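Local coordinates for protein amoebiasin-2 (Entamoeba histolytica, PDB 3M86) that inhibits cysteine proteases, wedging three loops of its immunoglobulin-like fold into the substrate-binding site and so blocking the enzyme's active centre, at residues 26-31 and 86-91. Sequence-based numbering, arbitrary orientation.
Sequences IKIQLR and IKLGYS
Leu88 meets Leu30 and Ile28 across the core of a beta sandwich, and its atoms can be followed outward. From CB, which heads toward the facing strand, chi1 of -66° places Leu88 CG anti to the carbonyl carbon, 4.1 Å from Leu30 CD1. The second torsion, chi2 -77°, leaves both methyls beside CA with neither anti to it, a less common leucine shape, which turns one methyl to Leu30 and the other to Ile28. Leu88 CD1 lies 4.1 Å from Leu30 CD1, the same methyl that CG meets. Leu88 CD2 turns to the other neighbour, 4.3 Å from Ile28 CD1.

Ile28 CD1 also touches Ile86 CG2 at 4.1 Å, where the two isoleucine side chains point in from opposing sheets and overlap side by side. Farther back along the strands, Ile26 CD1 and Ile86 CD1 meet end to end at 4.3 Å. The axes of 26-31 and 86-91 come no closer than 10.6 Å and diverge by 18°, a separation too wide for backbone pairing and consistent with face-to-face sheet packing in the immunoglobulin-like fold of I42 inhibitors.

Toward the inhibitory end, Arg31 O approaches Tyr90 CE1 obliquely at 4.5 Å but is hydrogen-bonded to Trp40 NE1. Tyr90 OH bonds to Asn33 N and its ring meets those of Tyr38 and Trp40, so the end of strand 82-91 is tied to both ends of the BC loop. Around the contact, strands 6-9 and 70-78 flank 26-31 in one sheet, while 39-43 and 102-110 flank 86-91 in the other, adding Trp40, Ile42, Leu104, Tyr106 and Val108 to the apolar packing.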
loop_
_atom_site.group_PDB
_atom_site.type_symbol
_atom_site.label_atom_id
_atom_site.label_comp_id
_atom_site.label_asym_id
_atom_site.label_seq_id
_atom_site.Cartn_x
_atom_site.Cartn_y
_atom_site.Cartn_z
ATOM N N ILE A 26 7.213 -5.317 -3.229
ATOM C CA ILE A 26 5.869 -4.805 -3.488
ATOM C C ILE A 26 5.862 -3.320 -3.198
ATOM O O ILE A 26 6.365 -2.887 -2.163
ATOM C CB ILE A 26 4.841 -5.488 -2.592
ATOM C CG1 ILE A 26 4.730 -6.965 -2.960
ATOM C CG2 ILE A 26 3.457 -4.809 -2.719
ATOM C CD1 ILE A 26 4.010 -7.783 -1.936
ATOM N N LYS A 27 5.325 -2.542 -4.134
ATOM C CA LYS A 27 5.160 -1.100 -3.927
ATOM C C LYS A 27 3.695 -0.759 -4.068
ATOM O O LYS A 27 3.148 -0.810 -5.163
ATOM C CB LYS A 27 5.985 -0.271 -4.927
ATOM C CG LYS A 27 7.497 -0.239 -4.698
ATOM C CD LYS A 27 8.144 0.884 -5.531
ATOM C CE LYS A 27 9.663 0.855 -5.435
ATOM N NZ LYS A 27 10.312 1.870 -6.319
ATOM N N ILE A 28 3.065 -0.417 -2.947
ATOM C CA ILE A 28 1.667 -0.019 -2.923
ATOM C C ILE A 28 1.656 1.495 -3.059
ATOM O O ILE A 28 2.233 2.199 -2.228
ATOM C CB ILE A 28 1.022 -0.443 -1.608
ATOM C CG1 ILE A 28 1.084 -1.975 -1.487
ATOM C CG2 ILE A 28 -0.430 0.068 -1.521
ATOM C CD1 ILE A 28 0.825 -2.494 -0.088
ATOM N N GLN A 29 1.014 1.985 -4.111
ATOM C CA GLN A 29 1.017 3.408 -4.431
ATOM C C GLN A 29 -0.428 3.881 -4.499
ATOM O O GLN A 29 -1.178 3.464 -5.385
ATOM C CB GLN A 29 1.722 3.648 -5.768
ATOM C CG GLN A 29 3.222 3.346 -5.695
ATOM C CD GLN A 29 3.968 3.730 -6.966
ATOM O OE1 GLN A 29 3.365 3.941 -8.018
ATOM N NE2 GLN A 29 5.292 3.817 -6.869
ATOM N N LEU A 30 -0.806 4.714 -3.534
ATOM C CA LEU A 30 -2.201 5.113 -3.355
ATOM C C LEU A 30 -2.291 6.622 -3.286
ATOM O O LEU A 30 -1.357 7.286 -2.855
ATOM C CB LEU A 30 -2.746 4.528 -2.045
ATOM C CG LEU A 30 -2.575 3.013 -1.895
ATOM C CD1 LEU A 30 -3.019 2.582 -0.500
ATOM C CD2 LEU A 30 -3.367 2.274 -2.975
ATOM N N ARG A 31 -3.426 7.178 -3.690
ATOM C CA ARG A 31 -3.628 8.606 -3.493
ATOM C C ARG A 31 -4.232 8.853 -2.113
ATOM O O ARG A 31 -4.964 8.030 -1.562
ATOM C CB ARG A 31 -4.508 9.233 -4.585
ATOM C CG ARG A 31 -3.920 9.182 -6.012
ATOM C CD ARG A 31 -2.422 9.460 -6.068
ATOM N NE ARG A 31 -1.932 9.608 -7.443
ATOM C CZ ARG A 31 -1.277 8.673 -8.133
ATOM N NH1 ARG A 31 -1.010 7.485 -7.599
ATOM N NH2 ARG A 31 -0.878 8.935 -9.370
ATOM N N ILE A 86 -2.665 -8.695 2.604
ATOM C CA ILE A 86 -2.365 -7.320 2.996
ATOM C C ILE A 86 -3.690 -6.564 2.940
ATOM O O ILE A 86 -4.404 -6.646 1.939
ATOM C CB ILE A 86 -1.362 -6.662 2.024
ATOM C CG1 ILE A 86 -0.040 -7.438 1.981
ATOM C CG2 ILE A 86 -1.111 -5.176 2.398
ATOM C CD1 ILE A 86 0.871 -7.008 0.829
ATOM N N LYS A 87 -4.035 -5.863 4.016
ATOM C CA LYS A 87 -5.265 -5.074 4.032
ATOM C C LYS A 87 -4.957 -3.611 4.312
ATOM O O LYS A 87 -4.136 -3.301 5.176
ATOM C CB LYS A 87 -6.227 -5.595 5.097
ATOM C CG LYS A 87 -6.840 -6.957 4.800
ATOM C CD LYS A 87 -7.702 -7.426 5.965
ATOM C CE LYS A 87 -8.300 -8.800 5.702
ATOM N NZ LYS A 87 -9.078 -9.303 6.872
ATOM N N LEU A 88 -5.606 -2.716 3.575
ATOM C CA LEU A 88 -5.448 -1.276 3.813
ATOM C C LEU A 88 -6.815 -0.667 4.087
ATOM O O LEU A 88 -7.808 -1.061 3.479
ATOM C CB LEU A 88 -4.884 -0.572 2.577
ATOM C CG LEU A 88 -3.498 -0.724 1.926
ATOM C CD1 LEU A 88 -2.388 0.010 2.677
ATOM C CD2 LEU A 88 -3.139 -2.161 1.617
ATOM N N GLY A 89 -6.860 0.305 4.985
ATOM C CA GLY A 89 -8.081 1.056 5.216
ATOM C C GLY A 89 -7.767 2.535 5.196
ATOM O O GLY A 89 -6.749 2.956 5.729
ATOM N N TYR A 90 -8.629 3.322 4.560
ATOM C CA TYR A 90 -8.455 4.765 4.550
ATOM C C TYR A 90 -9.390 5.326 5.595
ATOM O O TYR A 90 -10.608 5.290 5.426
ATOM C CB TYR A 90 -8.830 5.294 3.179
ATOM C CG TYR A 90 -8.487 6.740 2.894
ATOM C CD1 TYR A 90 -7.167 7.166 2.782
ATOM C CD2 TYR A 90 -9.498 7.668 2.682
ATOM C CE1 TYR A 90 -6.868 8.496 2.488
ATOM C CE2 TYR A 90 -9.205 8.983 2.379
ATOM C CZ TYR A 90 -7.899 9.385 2.270
ATOM O OH TYR A 90 -7.644 10.704 1.973
ATOM N N SER A 91 -8.827 5.834 6.686
ATOM C CA SER A 91 -9.640 6.275 7.817
ATOM C C SER A 91 -9.013 7.422 8.599
ATOM O O SER A 91 -7.874 7.807 8.348
ATOM C CB SER A 91 -9.869 5.110 8.771
ATOM O OG SER A 91 -8.683 4.840 9.490
#